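Putative Acyl-CoA binding protein (ACBP) (Oryza sativa Japonica Group, PDB 5H3G) binds medium- and long-chain acyl-CoA esters with high affinity, as well as phosphatidic acid and phosphatidylcholine in vitro, and may take part in phospholipid biosynthesis. Local coordinates at residues 20-23 against 28-31; 33-38 against 75-80; 44-49 against 53-58. All blocks are in the same frame, centred on the assembly; numbering follows the deposited sequence. Where two conformers were deposited one is given.

Contact 2 lies deepest, close to the middle of the chain, where helix 26-41 meets helix 71-92 through leucine and tyrosine side chains. Contacts 1 and 3 are surface contacts on the loops to either side of helix 26-41 in the sequence, and both rely on basic side chains reaching backbone carbonyls: one lysine bond, backed by a long salt bridge, in contact 1, two bidentate arginine grips in contact 3. Contacts 1 and 2 share helix 26-41, whereas contact 3 joins the long connection to the start of helix 57-64. L30 CD2 packs against A58 C at 3.8 Å, joining contacts 1 and 3. The chemistry thus turns from apolar and aromatic inside to charged and carbonyl-based outside.

Contact 1. Residues 20-23 against 28-31; sequences LPES and NKLI
K29 stretches away from helix 26-41 and brings its ammonium group to E22, in the loop that joins helix 4-17 to helix 26-41 of the acyl-CoA-binding four-helix bundle. The two side chains cross at about a right angle, and their meeting is confined to the charged ends. K29 is straight beyond CG, an extended rod that spans 6.3 Å from K29 CA to K29 NZ. E22 instead folds at chi2 (63°), which swings the carboxylate back from a CB that points away from the helix and turns it toward the lysine. The firmer of the two links uses the loop backbone: K29 NZ donates to E22 O at 3.2 Å. The nitrogen arrives obliquely, with a C=O...N angle of 139° and a tilt of 27° from the carbonyl plane. The carboxylate adds a long salt bridge, E22 OE2 to K29 NZ at 3.8 Å, so one ammonium group serves both the main chain and the side chain of a single residue. With an alanine in place of K29, E22 O and the E22 carboxylate would probably lose this common partner, and the glutamate side chain would be likely to turn more freely. The contact is small and lies at the surface. Beside it, L20 and P21 rest on L86 and A89 of helix 71-92, and L30 packs on A58 and K59 of helix 57-64. The K29 side chain comes to about 6 Å from that of Y33 and about 7 Å from that of K59, both inferred by similarity to bind acyl-CoA, which places the clasp near the probable ligand site. The other carboxylate oxygen, E22 OE1, stays 5.0 Å from K29 NZ.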
# COMPACT_ATOMS: atom_id res chain seq x y z
N LEU A 20 -2.31 6.04 11.22
CA LEU A 20 -3.70 5.91 10.84
C LEU A 20 -4.45 5.11 11.91
O LEU A 20 -3.88 4.21 12.53
CB LEU A 20 -3.83 5.24 9.47
CG LEU A 20 -3.28 6.06 8.31
CD1 LEU A 20 -3.23 5.20 7.05
CD2 LEU A 20 -4.15 7.31 8.10
N PRO A 21 -5.71 5.45 12.17
CA PRO A 21 -6.47 4.71 13.19
C PRO A 21 -6.49 3.21 12.92
O PRO A 21 -6.51 2.75 11.78
CB PRO A 21 -7.87 5.30 13.09
CG PRO A 21 -7.67 6.67 12.50
CD PRO A 21 -6.48 6.57 11.59
N GLU A 22 -6.50 2.44 14.01
CA GLU A 22 -6.67 1.00 13.89
C GLU A 22 -7.96 0.66 13.16
O GLU A 22 -8.06 -0.39 12.52
CB GLU A 22 -6.65 0.36 15.28
CG GLU A 22 -6.50 -1.15 15.26
CD GLU A 22 -5.18 -1.61 14.67
OE1 GLU A 22 -4.17 -0.87 14.78
OE2 GLU A 22 -5.14 -2.71 14.07
N SER A 23 -8.95 1.55 13.22
CA SER A 23 -10.26 1.31 12.62
C SER A 23 -10.28 1.60 11.12
O SER A 23 -11.35 1.48 10.51
CB SER A 23 -11.32 2.15 13.33
OG SER A 23 -11.09 3.54 13.13
N ASN A 28 -9.07 -0.02 2.48
CA ASN A 28 -7.93 0.87 2.30
C ASN A 28 -6.64 0.21 2.76
O ASN A 28 -5.60 0.40 2.13
CB ASN A 28 -8.20 2.18 3.04
CG ASN A 28 -9.42 2.87 2.50
OD1 ASN A 28 -10.53 2.65 2.98
ND2 ASN A 28 -9.23 3.64 1.42
N LYS A 29 -6.70 -0.60 3.83
CA LYS A 29 -5.51 -1.34 4.24
C LYS A 29 -5.01 -2.23 3.11
O LYS A 29 -3.80 -2.36 2.89
CB LYS A 29 -5.81 -2.18 5.49
CG LYS A 29 -6.04 -1.32 6.73
CD LYS A 29 -6.00 -2.17 7.99
CE LYS A 29 -6.39 -1.34 9.20
NZ LYS A 29 -6.37 -2.12 10.48
N LEU A 30 -5.94 -2.83 2.35
CA LEU A 30 -5.54 -3.71 1.25
C LEU A 30 -4.89 -2.92 0.12
O LEU A 30 -3.91 -3.37 -0.48
CB LEU A 30 -6.75 -4.50 0.74
CG LEU A 30 -7.23 -5.64 1.62
CD1 LEU A 30 -8.61 -6.10 1.18
CD2 LEU A 30 -6.21 -6.80 1.55
N ILE A 31 -5.44 -1.74 -0.19
CA ILE A 31 -4.84 -0.89 -1.22
C ILE A 31 -3.42 -0.52 -0.84
O ILE A 31 -2.49 -0.60 -1.66
CB ILE A 31 -5.72 0.35 -1.46
CG1 ILE A 31 -6.99 -0.05 -2.21
CG2 ILE A 31 -4.94 1.42 -2.23
CD1 ILE A 31 -8.09 0.96 -2.11

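Contact 2. Residues 33-38 against 75-80; sequences YGLYKQ and MSDYIT
L35 drives its isobutyl group against the backbone and CB atoms of D77 and Y78, making the tight half of this contact. Its branches divide the work: L35 CD2 meets D77 CB at 3.6 Å, while L35 CD1 sits 3.7 Å from Y78 N. Behind them L35 CB and Y78 CB approach to 3.9 Å, and L35 CB also borders the edge of the Y78 ring. Here the CA atoms of L35 and Y78 come within 5.4 Å, the nearest pair of the two segments. V66 and K81 also touch the leucine. The arrangement is a near-antiparallel helix pair of the acyl-CoA-binding four-helix bundle, with segment axes 8.6 Å apart and crossing at -148°. By similarity, residues Y33 to K37 and Y78 belong to the acyl-CoA site, so the pairing probably helps build its wall. Toward solvent the packing becomes aromatic and looser. Y36 and Y78 each have CG anti to the backbone N (chi1 -173° in Y36), and their side chains run side by side in the same direction. The rings nevertheless form an edge-to-face pair, with the edge of Y36 directed at the face of Y78 and centroids 5.8 Å apart. Y36 CD1 lies over that face, 4.1 Å from Y78 CE1. Y78 is buried, and its ring also meets that of F10 on helix 4-17. Y36 is exposed, and a glycerol, probably from the crystallisation liquor, lies about 4 Å from its side chain.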
# COMPACT_ATOMS: atom_id res chain seq x y z
N TYR A 33 -1.45 -2.15 1.25
CA TYR A 33 -0.63 -3.36 1.23
C TYR A 33 -0.12 -3.62 -0.18
O TYR A 33 1.08 -3.83 -0.39
CB TYR A 33 -1.43 -4.56 1.77
CG TYR A 33 -0.71 -5.89 1.59
CD1 TYR A 33 0.21 -6.34 2.54
CD2 TYR A 33 -0.92 -6.67 0.46
CE1 TYR A 33 0.88 -7.55 2.37
CE2 TYR A 33 -0.24 -7.87 0.27
CZ TYR A 33 0.65 -8.30 1.23
OH TYR A 33 1.30 -9.51 1.03
N GLY A 34 -1.02 -3.61 -1.17
CA GLY A 34 -0.59 -3.96 -2.51
C GLY A 34 0.47 -3.02 -3.05
O GLY A 34 1.45 -3.45 -3.65
N LEU A 35 0.28 -1.72 -2.83
CA LEU A 35 1.25 -0.75 -3.31
C LEU A 35 2.56 -0.85 -2.55
O LEU A 35 3.63 -0.67 -3.12
CB LEU A 35 0.69 0.67 -3.20
CG LEU A 35 -0.41 0.98 -4.22
CD1 LEU A 35 -1.10 2.27 -3.82
CD2 LEU A 35 0.27 1.08 -5.56
N TYR A 36 2.50 -1.14 -1.24
CA TYR A 36 3.74 -1.28 -0.48
C TYR A 36 4.55 -2.47 -0.98
O TYR A 36 5.77 -2.36 -1.16
CB TYR A 36 3.42 -1.45 1.00
CG TYR A 36 4.67 -1.42 1.86
CD1 TYR A 36 5.22 -0.23 2.28
CD2 TYR A 36 5.31 -2.60 2.21
CE1 TYR A 36 6.36 -0.20 3.08
CE2 TYR A 36 6.46 -2.59 2.98
CZ TYR A 36 6.99 -1.38 3.42
OH TYR A 36 8.12 -1.36 4.20
N LYS A 37 3.90 -3.61 -1.19
CA LYS A 37 4.57 -4.75 -1.80
C LYS A 37 5.17 -4.38 -3.14
O LYS A 37 6.36 -4.63 -3.41
CB LYS A 37 3.59 -5.91 -1.96
CG LYS A 37 3.05 -6.47 -0.64
CD LYS A 37 4.18 -6.96 0.25
CE LYS A 37 5.03 -8.06 -0.40
NZ LYS A 37 5.86 -8.74 0.64
N GLN A 38 4.36 -3.81 -4.03
CA GLN A 38 4.84 -3.47 -5.37
C GLN A 38 6.01 -2.50 -5.31
O GLN A 38 6.99 -2.66 -6.05
CB GLN A 38 3.69 -2.88 -6.19
CG GLN A 38 4.06 -2.72 -7.65
CD GLN A 38 4.21 -4.05 -8.36
OE1 GLN A 38 3.71 -5.09 -7.91
NE2 GLN A 38 4.93 -4.03 -9.49
N MET A 75 5.86 3.48 -5.39
CA MET A 75 6.17 4.40 -4.29
C MET A 75 5.33 5.65 -4.40
O MET A 75 4.78 6.13 -3.40
CB MET A 75 7.65 4.79 -4.30
CG MET A 75 8.60 3.81 -3.67
SD MET A 75 10.28 4.48 -3.52
CE MET A 75 11.00 3.17 -2.55
N SER A 76 5.23 6.18 -5.62
CA SER A 76 4.40 7.33 -5.91
C SER A 76 2.97 7.12 -5.46
O SER A 76 2.40 7.95 -4.73
CB SER A 76 4.43 7.59 -7.43
OG SER A 76 5.75 7.66 -7.89
N ASP A 77 2.35 6.05 -5.94
CA ASP A 77 0.95 5.81 -5.63
C ASP A 77 0.76 5.58 -4.14
O ASP A 77 -0.17 6.11 -3.55
CB ASP A 77 0.44 4.61 -6.40
CG ASP A 77 0.37 4.88 -7.86
OD1 ASP A 77 0.11 6.04 -8.22
OD2 ASP A 77 0.60 3.93 -8.64
N TYR A 78 1.64 4.78 -3.54
CA TYR A 78 1.55 4.53 -2.10
C TYR A 78 1.52 5.84 -1.33
O TYR A 78 0.66 6.05 -0.47
CB TYR A 78 2.74 3.65 -1.64
CG TYR A 78 2.76 3.45 -0.14
CD1 TYR A 78 2.02 2.43 0.44
CD2 TYR A 78 3.46 4.32 0.68
CE1 TYR A 78 2.02 2.25 1.84
CE2 TYR A 78 3.46 4.16 2.07
CZ TYR A 78 2.73 3.13 2.63
OH TYR A 78 2.71 2.98 4.01
N ILE A 79 2.44 6.75 -1.67
CA ILE A 79 2.50 8.05 -1.01
C ILE A 79 1.19 8.81 -1.18
O ILE A 79 0.65 9.36 -0.22
CB ILE A 79 3.70 8.86 -1.53
CG1 ILE A 79 5.00 8.25 -1.01
CG2 ILE A 79 3.60 10.31 -1.07
CD1 ILE A 79 6.21 8.65 -1.83
N THR A 80 0.65 8.84 -2.41
CA THR A 80 -0.58 9.60 -2.61
C THR A 80 -1.75 8.98 -1.85
O THR A 80 -2.58 9.70 -1.30
CB THR A 80 -0.92 9.75 -4.10
OG1 THR A 80 -1.21 8.48 -4.71
CG2 THR A 80 0.24 10.41 -4.84

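Contact 3. Residues 44-49 against 53-58; sequences VNTARP and AQRDRA
A bend at chi3 in each of two arginines, 65° in R55 and -88° in R57, turns their guanidinium groups onto the backbone carbonyls of A47 and P49. The contact closes the end of the long loop between helices 26-41 and 57-64, just where D56 takes the N-cap position and its OD1 accepts from K59 N. R55 grips end-on: NH2 and NH1 both donate to A47 O, at 2.9 and 3.2 Å, with the oxygen in the guanidinium plane. P49 CG lies over the centre of one face of this same group, 3.7 Å from R55 CZ, so the buried proline packs on the guanidinium face. R57 grips side-on, giving P49 O a short bond from NE (2.8 Å) and a longer one from NH2 (3.1 Å). Two donors to one oxygen should hold each guanidinium against rotation. R48, extended from CG to NE, lays its guanidinium flat on that of R57, centres 3.5 Å apart and planes at 8°. The like charges of this stack are probably eased by the salt bridge from R48 NE to D61 OD1. W60 underlies the loop, touched by the side chains of V44, R48, P49 and R55. A water donates to R48 O at 3.0 Å and accepts a weak bond from R57 NH2.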
# COMPACT_ATOMS: atom_id res chain seq x y z
N VAL A 44 4.25 -9.37 -7.98
CA VAL A 44 3.93 -10.57 -7.21
C VAL A 44 4.46 -11.79 -7.93
O VAL A 44 4.28 -11.95 -9.14
CB VAL A 44 2.41 -10.67 -6.94
CG1 VAL A 44 1.63 -10.72 -8.25
CG2 VAL A 44 2.11 -11.87 -6.08
N ASN A 45 5.14 -12.65 -7.18
CA ASN A 45 5.89 -13.79 -7.70
C ASN A 45 5.35 -15.11 -7.16
O ASN A 45 6.11 -16.04 -6.91
CB ASN A 45 7.37 -13.65 -7.35
CG ASN A 45 7.61 -13.58 -5.84
OD1 ASN A 45 6.86 -12.94 -5.11
ND2 ASN A 45 8.65 -14.27 -5.38
N THR A 46 4.03 -15.19 -6.97
CA THR A 46 3.39 -16.42 -6.53
C THR A 46 2.06 -16.57 -7.25
O THR A 46 1.56 -15.63 -7.88
CB THR A 46 3.17 -16.44 -5.01
OG1 THR A 46 2.62 -15.20 -4.57
CG2 THR A 46 4.47 -16.70 -4.28
N ALA A 47 1.49 -17.77 -7.17
CA ALA A 47 0.19 -18.02 -7.76
C ALA A 47 -0.91 -17.59 -6.81
O ALA A 47 -0.73 -17.58 -5.59
CB ALA A 47 0.03 -19.50 -8.11
N ARG A 48 -2.05 -17.23 -7.38
CA ARG A 48 -3.16 -16.74 -6.59
C ARG A 48 -3.58 -17.78 -5.56
O ARG A 48 -3.78 -18.95 -5.91
CB ARG A 48 -4.34 -16.41 -7.49
CG ARG A 48 -5.49 -15.74 -6.76
CD ARG A 48 -6.66 -15.54 -7.69
NE ARG A 48 -7.61 -14.59 -7.14
CZ ARG A 48 -8.86 -14.45 -7.57
NH1 ARG A 48 -9.31 -15.21 -8.56
NH2 ARG A 48 -9.66 -13.55 -7.00
N PRO A 49 -3.72 -17.40 -4.29
CA PRO A 49 -4.16 -18.38 -3.28
C PRO A 49 -5.56 -18.86 -3.59
O PRO A 49 -6.43 -18.09 -4.00
CB PRO A 49 -4.10 -17.59 -1.97
CG PRO A 49 -3.21 -16.41 -2.25
CD PRO A 49 -3.43 -16.09 -3.70
N ALA A 53 -7.58 -21.50 0.87
CA ALA A 53 -6.21 -21.57 1.33
C ALA A 53 -6.02 -20.77 2.61
O ALA A 53 -6.84 -19.92 2.97
CB ALA A 53 -5.25 -21.06 0.24
N GLN A 54 -4.94 -21.08 3.32
CA GLN A 54 -4.58 -20.28 4.48
C GLN A 54 -3.97 -18.95 4.06
O GLN A 54 -4.17 -17.94 4.75
CB GLN A 54 -3.61 -21.06 5.38
CG GLN A 54 -4.00 -21.07 6.85
CD GLN A 54 -5.35 -21.72 7.10
OE1 GLN A 54 -5.74 -22.67 6.41
NE2 GLN A 54 -6.08 -21.21 8.08
N ARG A 55 -3.26 -18.92 2.94
CA ARG A 55 -2.76 -17.66 2.38
C ARG A 55 -3.92 -16.72 2.08
O ARG A 55 -4.96 -17.13 1.54
CB ARG A 55 -1.96 -17.92 1.11
CG ARG A 55 -0.63 -18.64 1.31
CD ARG A 55 -0.08 -19.11 -0.03
NE ARG A 55 0.25 -18.00 -0.92
CZ ARG A 55 0.07 -18.02 -2.23
NH1 ARG A 55 -0.46 -19.09 -2.81
NH2 ARG A 55 0.40 -16.98 -2.98
N ASP A 56 -3.73 -15.44 2.40
CA ASP A 56 -4.76 -14.41 2.28
C ASP A 56 -4.96 -14.05 0.81
O ASP A 56 -4.11 -13.38 0.21
CB ASP A 56 -4.32 -13.21 3.11
CG ASP A 56 -5.38 -12.12 3.23
OD1 ASP A 56 -6.05 -11.79 2.24
OD2 ASP A 56 -5.52 -11.56 4.34
N ARG A 57 -6.08 -14.48 0.22
CA ARG A 57 -6.33 -14.17 -1.19
C ARG A 57 -6.53 -12.68 -1.42
O ARG A 57 -6.09 -12.13 -2.43
CB ARG A 57 -7.54 -14.97 -1.72
CG ARG A 57 -8.05 -14.53 -3.10
CD ARG A 57 -9.21 -15.39 -3.64
NE ARG A 57 -8.71 -16.55 -4.37
CZ ARG A 57 -9.36 -17.16 -5.36
NH1 ARG A 57 -10.56 -16.73 -5.75
NH2 ARG A 57 -8.82 -18.20 -5.96
N ALA A 58 -7.21 -11.99 -0.49
CA ALA A 58 -7.45 -10.57 -0.66
C ALA A 58 -6.16 -9.77 -0.76
O ALA A 58 -6.04 -8.87 -1.60
CB ALA A 58 -8.33 -10.04 0.48
O HOH W 1 -6.43 -19.81 -6.96